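Cycloalternan-forming enzyme (Listeria monocytogenes serovar 1/2a, PDB 5F7U) belongs to glycosyl hydrolase family 31 and joins a TIM-barrel domain to several beta-rich domains, among them a family 6 carbohydrate-binding module. Local coordinates at residues V460-G465 against E469-D474; E406-W411 against Q499-G504; E476-Q481 against V515-S520. The protein carries 1 engineered substitution. All blocks are in the same frame, centred on the assembly; numbering follows the deposited sequence.

How the contacts relate
The three contacts lie on the same side of the chain's centre, within the family 31 TIM-barrel range. Contact 1 is nested inside the loop closed by contact 2, and their centres are about 7 Å apart. They meet where R471 NH2 lies 2.7 Å from E406 OE1 in a salt bridge and where D474 OD2 and Y409 OH are 2.5 Å apart, a probable hydrogen bond. Contact 3 follows along helix 469-481, about 12 Å from contact 1 between centres; L461 CB packs there 3.9 Å from M478 SD. Contacts 1 and 2 each hold residues of a different glycan pocket, whereas contact 3 is side-chain packing that touches contact 1 but stays about 6 Å from contact 2 at the nearest atoms.

Contact 1. Residues V460-G465 against E469-D474; sequences VLKDDG and EQRDND. With GLC (alpha-D-glucopyranose), chain C.
The flat guanidinium of R471 is met from oblique directions by K462 O and by the carboxylates of D463 and D464. The D463 carboxylate is turned 38° from the guanidinium plane, and its OD1 forms a salt bridge with R471 NH1 at 3.5 Å. The D464 carboxylate stands almost upright to that plane, at 80°; its OD1, 3.5 Å from R471 NH2, lies well out of the plane, and the attraction there is of charges alone. Closer in along the arginine, R471 NE comes within 2.9 Å of K462 O. A bend at chi3 (87°) turns the arginine tip across residues 462-464, where E406 is a further salt-bridge partner of NH2 and also of K462 NZ.

The connection 462-468, in the family 31 TIM-barrel domain, links strand 460-461 to helix 469-481, and an Asx turn shapes it: G465 N donates to D463 OD1 at 3.1 Å, while D463 OD2 pairs with R494. D464 OD1 also bonds to T466. The carboxylates of D463, D464 and E406 probably offset the neighbouring positive charges of R471 and K462. Nearer strand 460-461, L461 CD1 touches D474 CB at 3.8 Å, the two side chains crossing at about a right angle. D474 OD1 accepts from Q470 NE2 from above the carboxylate plane, and OD2 bonds to Y409. At the start of the helix, alpha-D-glucopyranose of chain C gives a hydrogen bond from O4 to E469 OE1 (2.6 Å) and receives one at O6 from Q470 N (2.9 Å).

Contact 2. Residues E406-W411 against Q499-G504; sequences ETYYIW and QWFGNG. With GLC (alpha-D-glucopyranose), chain F; GLC (alpha-D-glucopyranose), chain B.
Segment 406-411 reaches F501 through Y408. The backbone N of E406 lies above one face of the Y408 ring, toward its rim, while the E406 carboxylate pairs with R471 and K462. T407 forms an ST turn: T407 OG1 accepts from Y409 N at 3.2 Å in a nearly straight bond (169°) and weakly from I410 N, and it also bonds to D404.

Y408 then carries the contact. With CG anti to the carbonyl carbon (chi1 -65°), its ring extends toward F501, which comes from the opposite direction and turns an edge to the tyrosine face. The centroids of this offset edge-to-face pair are 5.9 Å apart, with planes at 76°. Y408 CE2 touches F501 CE1 at 3.9 Å, and Y408 OH lies near the phenylalanine plane, 3.8 Å from F501 CZ. Y408 OH is hydrogen-bonded to E405 and lies 3.0 Å from O4 of the chain B alpha-D-glucopyranose, that oxygen being at the edge of the tyrosine ring. Next in sequence, Y409 turns away to bond through its hydroxyl to D474, with T407 CB over one face of its ring.

On the other segment, two overlapping type II beta turns, Q499-G502 and F501-G504, present the aromatic pair W500 and F501. The W500 indole lies between F501 CD2 on one face and the chain F alpha-D-glucopyranose on the other, where O3 is 3.3 Å from W500 CZ3. Aromatic side chains thus line two sugar positions, as is common in carbohydrate-binding sites, and Y408 and W500 belong to one glycan pocket of this family 31 TIM barrel.

Contact 3. Residues E476-Q481 against V515-S520; sequences EYMISQ and VDWWTS
Y477 and W517 both swing CG opposite the backbone N (chi1 -177° and 170°), which carries their rings into the space between two helices, while M478, fully extended, crosses to the indole. The Y477 ring presents its edge to one face of the indole. Its CE2 stands 3.6 Å from W517 NE1 and about as far from W517 CD1, so the meeting is centred on the five-membered ring. The centroids are 4.9 Å apart and the planes inclined at 61°, an edge-to-face pair. Within its own helix, Q481 CG packs over one face of the tyrosine ring, toward the rim. The indole N-H is not spent on Y477: NE1 is hydrogen-bonded to G422 O.

M478 meets W517 at about a right angle and touches the six-membered end of the indole, CG lying 3.8 Å from W517 CZ3. Its sulfur sits at the ring edge, SD being 5.4 Å from the centroid of that ring, a Met-aromatic contact. The methyl goes further, CE reaching 4.1 Å from W518 CZ3.

These large side chains fill the gap between nearly antiparallel helix segments whose axes approach no closer than 12.0 Å. Helices 469-481 and 512-520 thus pack within the TIM-barrel domain beside the small two-stranded sheet, with M478 and W518 touching L461 of strand 460-461 and M478 also touching I505 of strand 505-506, while W518 NE1 bonds to Y570 of helix 555-577.

Contact 1. Residues V460-G465 against E469-D474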
loop_
_atom_site.group_PDB
_atom_site.type_symbol
_atom_site.label_atom_id
_atom_site.label_comp_id
_atom_site.label_asym_id
_atom_site.label_seq_id
_atom_site.Cartn_x
_atom_site.Cartn_y
_atom_site.Cartn_z
ATOM N N VAL A 460 -17.430 -1.561 -18.525
ATOM C CA VAL A 460 -18.856 -1.654 -18.804
ATOM C C VAL A 460 -19.117 -0.982 -20.139
ATOM O O VAL A 460 -18.480 0.005 -20.453
ATOM C CB VAL A 460 -19.675 -1.011 -17.643
ATOM C CG1 VAL A 460 -19.359 0.481 -17.475
ATOM C CG2 VAL A 460 -21.172 -1.256 -17.793
ATOM N N LEU A 461 -20.026 -1.552 -20.932
ATOM C CA LEU A 461 -20.571 -0.863 -22.089
ATOM C C LEU A 461 -21.772 -0.057 -21.609
ATOM O O LEU A 461 -22.754 -0.625 -21.111
ATOM C CB LEU A 461 -20.973 -1.850 -23.183
ATOM C CG LEU A 461 -21.523 -1.222 -24.469
ATOM C CD1 LEU A 461 -20.859 -1.872 -25.675
ATOM C CD2 LEU A 461 -23.035 -1.342 -24.547
ATOM N N LYS A 462 -21.667 1.263 -21.751
ATOM C CA LYS A 462 -22.660 2.189 -21.231
ATOM C C LYS A 462 -23.978 2.003 -21.962
ATOM O O LYS A 462 -23.996 1.887 -23.183
ATOM C CB LYS A 462 -22.154 3.625 -21.365
ATOM C CG LYS A 462 -23.213 4.676 -21.076
ATOM C CD LYS A 462 -22.873 5.987 -21.748
ATOM C CE LYS A 462 -24.103 6.869 -21.816
ATOM N NZ LYS A 462 -23.694 8.251 -22.173
ATOM N N ASP A 463 -25.079 1.946 -21.211
ATOM C CA ASP A 463 -26.404 1.944 -21.828
ATOM C C ASP A 463 -27.380 2.718 -20.954
ATOM O O ASP A 463 -27.943 2.171 -20.006
ATOM C CB ASP A 463 -26.911 0.518 -22.100
ATOM C CG ASP A 463 -28.247 0.487 -22.846
ATOM O OD1 ASP A 463 -28.825 1.558 -23.145
ATOM O OD2 ASP A 463 -28.739 -0.624 -23.131
ATOM N N ASP A 464 -27.580 3.987 -21.290
ATOM C CA ASP A 464 -28.531 4.822 -20.548
ATOM C C ASP A 464 -29.852 5.039 -21.295
ATOM O O ASP A 464 -30.588 5.988 -21.014
ATOM C CB ASP A 464 -27.879 6.151 -20.189
ATOM C CG ASP A 464 -27.547 6.993 -21.404
ATOM O OD1 ASP A 464 -27.610 6.494 -22.553
ATOM O OD2 ASP A 464 -27.209 8.172 -21.204
ATOM N N GLY A 465 -30.133 4.167 -22.259
ATOM C CA GLY A 465 -31.377 4.234 -23.015
ATOM C C GLY A 465 -31.424 5.281 -24.109
ATOM O O GLY A 465 -32.385 5.308 -24.864
ATOM N N GLU A 469 -25.492 5.548 -32.298
ATOM C CA GLU A 469 -25.297 4.492 -33.301
ATOM C C GLU A 469 -24.205 3.459 -32.984
ATOM O O GLU A 469 -24.492 2.254 -32.920
ATOM C CB GLU A 469 -25.081 5.103 -34.686
ATOM C CG GLU A 469 -25.116 4.089 -35.815
ATOM C CD GLU A 469 -24.959 4.723 -37.192
ATOM O OE1 GLU A 469 -24.533 5.896 -37.301
ATOM O OE2 GLU A 469 -25.240 4.027 -38.184
ATOM N N GLN A 470 -22.970 3.927 -32.775
ATOM C CA GLN A 470 -21.844 3.015 -32.539
ATOM C C GLN A 470 -22.014 2.169 -31.290
ATOM O O GLN A 470 -21.715 0.980 -31.306
ATOM C CB GLN A 470 -20.496 3.754 -32.502
ATOM C CG GLN A 470 -19.282 2.820 -32.598
ATOM C CD GLN A 470 -19.328 1.951 -33.847
ATOM O OE1 GLN A 470 -19.540 2.452 -34.938
ATOM N NE2 GLN A 470 -19.139 0.649 -33.685
ATOM N N ARG A 471 -22.501 2.802 -30.224
ATOM C CA ARG A 471 -22.719 2.144 -28.949
ATOM C C ARG A 471 -23.813 1.078 -29.116
ATOM O O ARG A 471 -23.656 -0.045 -28.634
ATOM C CB ARG A 471 -23.101 3.192 -27.904
ATOM C CG ARG A 471 -22.859 2.813 -26.453
ATOM C CD ARG A 471 -23.540 3.878 -25.585
ATOM N NE ARG A 471 -24.948 3.537 -25.359
ATOM C CZ ARG A 471 -25.968 4.389 -25.300
ATOM N NH1 ARG A 471 -27.179 3.907 -25.074
ATOM N NH2 ARG A 471 -25.809 5.705 -25.463
ATOM N N ASP A 472 -24.892 1.431 -29.822
ATOM C CA ASP A 472 -25.993 0.497 -30.118
ATOM C C ASP A 472 -25.509 -0.718 -30.928
ATOM O O ASP A 472 -25.809 -1.859 -30.573
ATOM C CB ASP A 472 -27.168 1.231 -30.795
ATOM C CG ASP A 472 -27.845 2.234 -29.866
ATOM O OD1 ASP A 472 -27.851 2.005 -28.626
ATOM O OD2 ASP A 472 -28.357 3.266 -30.355
ATOM N N ASN A 473 -24.721 -0.464 -31.974
ATOM C CA ASN A 473 -24.089 -1.532 -32.764
ATOM C C ASN A 473 -23.243 -2.486 -31.906
ATOM O O ASN A 473 -23.400 -3.713 -31.982
ATOM C CB ASN A 473 -23.223 -0.939 -33.888
ATOM C CG ASN A 473 -24.028 -0.260 -34.989
ATOM O OD1 ASN A 473 -25.256 -0.329 -35.041
ATOM N ND2 ASN A 473 -23.317 0.417 -35.884
ATOM N N ASP A 474 -22.363 -1.909 -31.078
ATOM C CA ASP A 474 -21.496 -2.685 -30.206
ATOM C C ASP A 474 -22.281 -3.528 -29.210
ATOM O O ASP A 474 -21.924 -4.679 -28.962
ATOM C CB ASP A 474 -20.526 -1.767 -29.456
ATOM C CG ASP A 474 -19.470 -1.148 -30.363
ATOM O OD1 ASP A 474 -19.407 -1.469 -31.572
ATOM O OD2 ASP A 474 -18.674 -0.330 -29.858
HETATM C C1 GLC C . -20.360 10.074 -34.969
HETATM C C2 GLC C . -20.441 9.531 -36.404
HETATM C C3 GLC C . -21.878 9.167 -36.789
HETATM C C4 GLC C . -22.512 8.237 -35.757
HETATM C C5 GLC C . -22.381 8.809 -34.337
HETATM C C6 GLC C . -22.825 7.800 -33.288
HETATM O O2 GLC C . -19.921 10.490 -37.327
HETATM O O3 GLC C . -21.887 8.521 -38.065
HETATM O O4 GLC C . -23.893 8.040 -36.066
HETATM O O5 GLC C . -21.015 9.171 -34.059
HETATM O O6 GLC C . -21.983 6.642 -33.358
#

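Contact 2. Residues E406-W411 against Q499-G504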
loop_
_atom_site.group_PDB
_atom_site.type_symbol
_atom_site.label_atom_id
_atom_site.label_comp_id
_atom_site.label_asym_id
_atom_site.label_seq_id
_atom_site.Cartn_x
_atom_site.Cartn_y
_atom_site.Cartn_z
ATOM N N GLU A 406 -19.580 7.792 -24.758
ATOM C CA GLU A 406 -20.553 6.802 -25.175
ATOM C C GLU A 406 -19.915 5.439 -25.367
ATOM O O GLU A 406 -20.311 4.486 -24.714
ATOM C CB GLU A 406 -21.247 7.242 -26.464
ATOM C CG GLU A 406 -22.103 8.495 -26.334
ATOM C CD GLU A 406 -23.320 8.336 -25.431
ATOM O OE1 GLU A 406 -23.631 7.221 -24.946
ATOM O OE2 GLU A 406 -23.982 9.372 -25.176
ATOM N N THR A 407 -18.944 5.354 -26.276
ATOM C CA THR A 407 -18.221 4.108 -26.528
ATOM C C THR A 407 -17.007 3.979 -25.602
ATOM O O THR A 407 -16.549 2.875 -25.319
ATOM C CB THR A 407 -17.687 4.026 -27.972
ATOM O OG1 THR A 407 -16.681 5.031 -28.186
ATOM C CG2 THR A 407 -18.831 4.184 -29.019
ATOM N N TYR A 408 -16.443 5.117 -25.207
ATOM C CA TYR A 408 -15.193 5.175 -24.434
ATOM C C TYR A 408 -13.968 4.597 -25.153
ATOM O O TYR A 408 -12.970 4.273 -24.511
ATOM C CB TYR A 408 -15.373 4.594 -23.012
ATOM C CG TYR A 408 -16.317 5.439 -22.217
ATOM C CD1 TYR A 408 -15.861 6.602 -21.585
ATOM C CD2 TYR A 408 -17.672 5.118 -22.150
ATOM C CE1 TYR A 408 -16.730 7.419 -20.896
ATOM C CE2 TYR A 408 -18.565 5.933 -21.462
ATOM C CZ TYR A 408 -18.075 7.076 -20.834
ATOM O OH TYR A 408 -18.955 7.894 -20.156
ATOM N N TYR A 409 -14.043 4.453 -26.480
ATOM C CA TYR A 409 -12.836 4.166 -27.244
ATOM C C TYR A 409 -12.630 5.106 -28.439
ATOM O O TYR A 409 -11.663 4.947 -29.187
ATOM C CB TYR A 409 -12.730 2.676 -27.629
ATOM C CG TYR A 409 -13.817 2.171 -28.544
ATOM C CD1 TYR A 409 -13.740 2.383 -29.918
ATOM C CD2 TYR A 409 -14.908 1.449 -28.037
ATOM C CE1 TYR A 409 -14.742 1.928 -30.766
ATOM C CE2 TYR A 409 -15.913 0.977 -28.880
ATOM C CZ TYR A 409 -15.818 1.220 -30.240
ATOM O OH TYR A 409 -16.785 0.754 -31.112
ATOM N N ILE A 410 -13.518 6.096 -28.579
ATOM C CA ILE A 410 -13.471 7.078 -29.666
ATOM C C ILE A 410 -13.293 8.458 -29.031
ATOM O O ILE A 410 -13.950 8.775 -28.032
ATOM C CB ILE A 410 -14.751 7.026 -30.527
ATOM C CG1 ILE A 410 -14.890 5.637 -31.177
ATOM C CG2 ILE A 410 -14.784 8.143 -31.591
ATOM C CD1 ILE A 410 -16.231 5.389 -31.869
ATOM N N TRP A 411 -12.386 9.247 -29.611
ATOM C CA TRP A 411 -12.122 10.621 -29.179
ATOM C C TRP A 411 -13.360 11.490 -29.286
ATOM O O TRP A 411 -14.134 11.392 -30.261
ATOM C CB TRP A 411 -10.961 11.227 -29.988
ATOM C CG TRP A 411 -9.687 10.605 -29.583
ATOM C CD1 TRP A 411 -9.137 9.451 -30.086
ATOM C CD2 TRP A 411 -8.822 11.041 -28.517
ATOM N NE1 TRP A 411 -7.956 9.158 -29.405
ATOM C CE2 TRP A 411 -7.748 10.115 -28.443
ATOM C CE3 TRP A 411 -8.843 12.141 -27.627
ATOM C CZ2 TRP A 411 -6.712 10.237 -27.506
ATOM C CZ3 TRP A 411 -7.797 12.263 -26.695
ATOM C CH2 TRP A 411 -6.748 11.307 -26.653
ATOM N N GLN A 499 -26.807 2.160 -9.548
ATOM C CA GLN A 499 -25.361 2.240 -9.359
ATOM C C GLN A 499 -24.677 3.042 -10.452
ATOM O O GLN A 499 -25.316 3.452 -11.427
ATOM C CB GLN A 499 -24.745 0.838 -9.261
ATOM C CG GLN A 499 -25.432 -0.072 -8.255
ATOM C CD GLN A 499 -25.326 0.428 -6.829
ATOM O OE1 GLN A 499 -24.345 1.054 -6.438
ATOM N NE2 GLN A 499 -26.348 0.150 -6.042
ATOM N N TRP A 500 -23.373 3.259 -10.272
ATOM C CA TRP A 500 -22.544 3.923 -11.268
ATOM C C TRP A 500 -22.582 3.079 -12.539
ATOM O O TRP A 500 -22.356 1.865 -12.480
ATOM C CB TRP A 500 -21.120 4.066 -10.736
ATOM C CG TRP A 500 -20.252 5.003 -11.546
ATOM C CD1 TRP A 500 -20.633 6.178 -12.143
ATOM C CD2 TRP A 500 -18.861 4.837 -11.830
ATOM N NE1 TRP A 500 -19.557 6.753 -12.787
ATOM C CE2 TRP A 500 -18.456 5.955 -12.606
ATOM C CE3 TRP A 500 -17.906 3.862 -11.488
ATOM C CZ2 TRP A 500 -17.131 6.124 -13.053
ATOM C CZ3 TRP A 500 -16.593 4.021 -11.945
ATOM C CH2 TRP A 500 -16.220 5.148 -12.722
ATOM N N PHE A 501 -22.921 3.709 -13.663
ATOM C CA PHE A 501 -23.136 3.006 -14.941
ATOM C C PHE A 501 -24.267 1.951 -14.880
ATOM O O PHE A 501 -24.271 0.977 -15.637
ATOM C CB PHE A 501 -21.823 2.419 -15.514
ATOM C CG PHE A 501 -20.925 3.438 -16.166
ATOM C CD1 PHE A 501 -21.115 3.803 -17.505
ATOM C CD2 PHE A 501 -19.872 4.022 -15.447
ATOM C CE1 PHE A 501 -20.275 4.739 -18.116
ATOM C CE2 PHE A 501 -19.030 4.962 -16.048
ATOM C CZ PHE A 501 -19.233 5.319 -17.386
ATOM N N GLY A 502 -25.248 2.187 -14.000
ATOM C CA GLY A 502 -26.488 1.414 -13.955
ATOM C C GLY A 502 -27.075 1.177 -15.337
ATOM O O GLY A 502 -27.049 2.075 -16.192
ATOM N N ASN A 503 -27.568 -0.041 -15.543
ATOM C CA ASN A 503 -28.102 -0.547 -16.820
ATOM C C ASN A 503 -27.031 -0.873 -17.878
ATOM O O ASN A 503 -27.350 -1.426 -18.931
ATOM C CB ASN A 503 -29.202 0.362 -17.409
ATOM C CG ASN A 503 -29.996 -0.323 -18.503
ATOM O OD1 ASN A 503 -30.632 -1.362 -18.278
ATOM N ND2 ASN A 503 -29.954 0.242 -19.711
ATOM N N GLY A 504 -25.779 -0.536 -17.591
ATOM C CA GLY A 504 -24.674 -0.871 -18.494
ATOM C C GLY A 504 -24.379 -2.364 -18.467
ATOM O O GLY A 504 -24.652 -3.043 -17.471
HETATM C C1 GLC F . -19.153 8.693 -8.658
HETATM C C2 GLC F . -18.546 7.352 -9.088
HETATM C C3 GLC F . -17.015 7.364 -8.983
HETATM C C4 GLC F . -16.418 8.493 -9.833
HETATM C C5 GLC F . -17.082 9.813 -9.377
HETATM C C6 GLC F . -16.665 11.023 -10.199
HETATM O O1 GLC F . -19.032 8.861 -7.238
HETATM O O2 GLC F . -19.073 6.315 -8.259
HETATM O O3 GLC F . -16.506 6.088 -9.364
HETATM O O4 GLC F . -14.987 8.609 -9.647
HETATM O O5 GLC F . -18.527 9.793 -9.346
HETATM O O6 GLC F . -15.781 11.738 -9.339
HETATM C C1 GLC B . -16.035 11.308 -14.449
HETATM C C2 GLC B . -17.562 11.191 -14.552
HETATM C C3 GLC B . -17.973 10.190 -15.639
HETATM C C4 GLC B . -17.284 10.500 -16.968
HETATM C C5 GLC B . -15.767 10.518 -16.729
HETATM C C6 GLC B . -14.927 10.739 -17.980
HETATM O O2 GLC B . -18.103 10.744 -13.307
HETATM O O3 GLC B . -19.396 10.203 -15.811
HETATM O O4 GLC B . -17.644 9.499 -17.928
HETATM O O5 GLC B . -15.450 11.526 -15.746
HETATM O O6 GLC B . -15.109 12.086 -18.428
#

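Contact 3. Residues E476-Q481 against V515-S520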
loop_
_atom_site.group_PDB
_atom_site.type_symbol
_atom_site.label_atom_id
_atom_site.label_comp_id
_atom_site.label_asym_id
_atom_site.label_seq_id
_atom_site.Cartn_x
_atom_site.Cartn_y
_atom_site.Cartn_z
ATOM N N GLU A 476 -25.440 -4.715 -29.525
ATOM C CA GLU A 476 -26.078 -5.828 -30.220
ATOM C C GLU A 476 -25.095 -6.979 -30.461
ATOM O O GLU A 476 -25.427 -8.137 -30.214
ATOM C CB GLU A 476 -26.716 -5.356 -31.533
ATOM C CG GLU A 476 -27.595 -6.410 -32.199
ATOM C CD GLU A 476 -28.416 -5.861 -33.355
ATOM O OE1 GLU A 476 -28.489 -4.613 -33.512
ATOM O OE2 GLU A 476 -29.006 -6.678 -34.107
ATOM N N TYR A 477 -23.881 -6.640 -30.904
ATOM C CA TYR A 477 -22.814 -7.621 -31.115
ATOM C C TYR A 477 -22.402 -8.325 -29.821
ATOM O O TYR A 477 -22.308 -9.560 -29.776
ATOM C CB TYR A 477 -21.592 -6.962 -31.777
ATOM C CG TYR A 477 -20.462 -7.932 -32.091
ATOM C CD1 TYR A 477 -20.605 -8.905 -33.096
ATOM C CD2 TYR A 477 -19.257 -7.886 -31.379
ATOM C CE1 TYR A 477 -19.574 -9.790 -33.388
ATOM C CE2 TYR A 477 -18.223 -8.773 -31.663
ATOM C CZ TYR A 477 -18.390 -9.724 -32.664
ATOM O OH TYR A 477 -17.377 -10.607 -32.961
ATOM N N MET A 478 -22.154 -7.523 -28.783
ATOM C CA MET A 478 -21.739 -8.018 -27.480
ATOM C C MET A 478 -22.720 -9.057 -26.929
ATOM O O MET A 478 -22.308 -10.125 -26.482
ATOM C CB MET A 478 -21.593 -6.836 -26.521
ATOM C CG MET A 478 -20.979 -7.167 -25.182
ATOM S SD MET A 478 -20.921 -5.624 -24.255
ATOM C CE MET A 478 -20.177 -6.209 -22.742
ATOM N N ILE A 479 -24.011 -8.741 -26.989
ATOM C CA ILE A 479 -25.063 -9.650 -26.537
ATOM C C ILE A 479 -25.113 -10.931 -27.382
ATOM O O ILE A 479 -25.080 -12.031 -26.817
ATOM C CB ILE A 479 -26.434 -8.939 -26.477
ATOM C CG1 ILE A 479 -26.379 -7.807 -25.432
ATOM C CG2 ILE A 479 -27.550 -9.927 -26.131
ATOM C CD1 ILE A 479 -27.537 -6.831 -25.520
ATOM N N SER A 480 -25.147 -10.791 -28.714
ATOM C CA SER A 480 -25.239 -11.957 -29.616
ATOM C C SER A 480 -24.052 -12.929 -29.478
ATOM O O SER A 480 -24.218 -14.138 -29.662
ATOM C CB SER A 480 -25.423 -11.519 -31.077
ATOM O OG SER A 480 -24.191 -11.075 -31.636
ATOM N N GLN A 481 -22.871 -12.399 -29.136
ATOM C CA GLN A 481 -21.665 -13.213 -28.970
ATOM C C GLN A 481 -21.536 -13.870 -27.602
ATOM O O GLN A 481 -20.675 -14.726 -27.406
ATOM C CB GLN A 481 -20.408 -12.382 -29.259
ATOM C CG GLN A 481 -20.257 -11.969 -30.711
ATOM C CD GLN A 481 -20.446 -13.133 -31.668
ATOM O OE1 GLN A 481 -19.593 -14.009 -31.754
ATOM N NE2 GLN A 481 -21.579 -13.150 -32.386
ATOM N N VAL A 515 -12.647 -10.558 -24.225
ATOM C CA VAL A 515 -11.500 -9.695 -23.909
ATOM C C VAL A 515 -10.788 -9.284 -25.190
ATOM O O VAL A 515 -10.495 -8.100 -25.386
ATOM C CB VAL A 515 -10.533 -10.399 -22.936
ATOM C CG1 VAL A 515 -9.288 -9.539 -22.654
ATOM C CG2 VAL A 515 -11.281 -10.713 -21.640
ATOM N N ASP A 516 -10.514 -10.265 -26.061
ATOM C CA ASP A 516 -9.879 -9.978 -27.349
ATOM C C ASP A 516 -10.674 -8.957 -28.157
ATOM O O ASP A 516 -10.084 -8.030 -28.715
ATOM C CB ASP A 516 -9.643 -11.269 -28.159
ATOM C CG ASP A 516 -8.524 -12.148 -27.561
ATOM O OD1 ASP A 516 -7.673 -11.636 -26.779
ATOM O OD2 ASP A 516 -8.496 -13.358 -27.870
ATOM N N TRP A 517 -12.000 -9.102 -28.190
ATOM C CA TRP A 517 -12.865 -8.143 -28.877
ATOM C C TRP A 517 -12.782 -6.764 -28.239
ATOM O O TRP A 517 -12.501 -5.789 -28.904
ATOM C CB TRP A 517 -14.317 -8.606 -28.908
ATOM C CG TRP A 517 -15.220 -7.535 -29.386
ATOM C CD1 TRP A 517 -15.239 -6.979 -30.645
ATOM C CD2 TRP A 517 -16.221 -6.845 -28.623
ATOM N NE1 TRP A 517 -16.187 -5.986 -30.703
ATOM C CE2 TRP A 517 -16.808 -5.883 -29.482
ATOM C CE3 TRP A 517 -16.680 -6.944 -27.292
ATOM C CZ2 TRP A 517 -17.846 -5.028 -29.063
ATOM C CZ3 TRP A 517 -17.711 -6.082 -26.866
ATOM C CH2 TRP A 517 -18.286 -5.148 -27.757
ATOM N N TRP A 518 -13.035 -6.698 -26.942
ATOM C CA TRP A 518 -13.057 -5.415 -26.219
ATOM C C TRP A 518 -11.743 -4.656 -26.415
ATOM O O TRP A 518 -11.753 -3.474 -26.779
ATOM C CB TRP A 518 -13.274 -5.696 -24.748
ATOM C CG TRP A 518 -13.561 -4.509 -23.893
ATOM C CD1 TRP A 518 -12.656 -3.799 -23.141
ATOM C CD2 TRP A 518 -14.850 -3.940 -23.620
ATOM N NE1 TRP A 518 -13.305 -2.802 -22.433
ATOM C CE2 TRP A 518 -14.649 -2.869 -22.706
ATOM C CE3 TRP A 518 -16.161 -4.234 -24.058
ATOM C CZ2 TRP A 518 -15.712 -2.086 -22.211
ATOM C CZ3 TRP A 518 -17.225 -3.452 -23.569
ATOM C CH2 TRP A 518 -16.984 -2.385 -22.646
ATOM N N THR A 519 -10.622 -5.358 -26.212
ATOM C CA THR A 519 -9.299 -4.765 -26.377
ATOM C C THR A 519 -8.996 -4.406 -27.834
ATOM O O THR A 519 -8.380 -3.374 -28.088
ATOM C CB THR A 519 -8.185 -5.625 -25.770
ATOM O OG1 THR A 519 -8.142 -6.899 -26.413
ATOM C CG2 THR A 519 -8.377 -5.787 -24.228
ATOM N N SER A 520 -9.471 -5.219 -28.791
ATOM C CA SER A 520 -9.258 -4.899 -30.223
ATOM C C SER A 520 -9.806 -3.507 -30.600
ATOM O O SER A 520 -9.268 -2.834 -31.487
ATOM C CB SER A 520 -9.836 -5.975 -31.162
ATOM O OG SER A 520 -11.256 -5.922 -31.233
#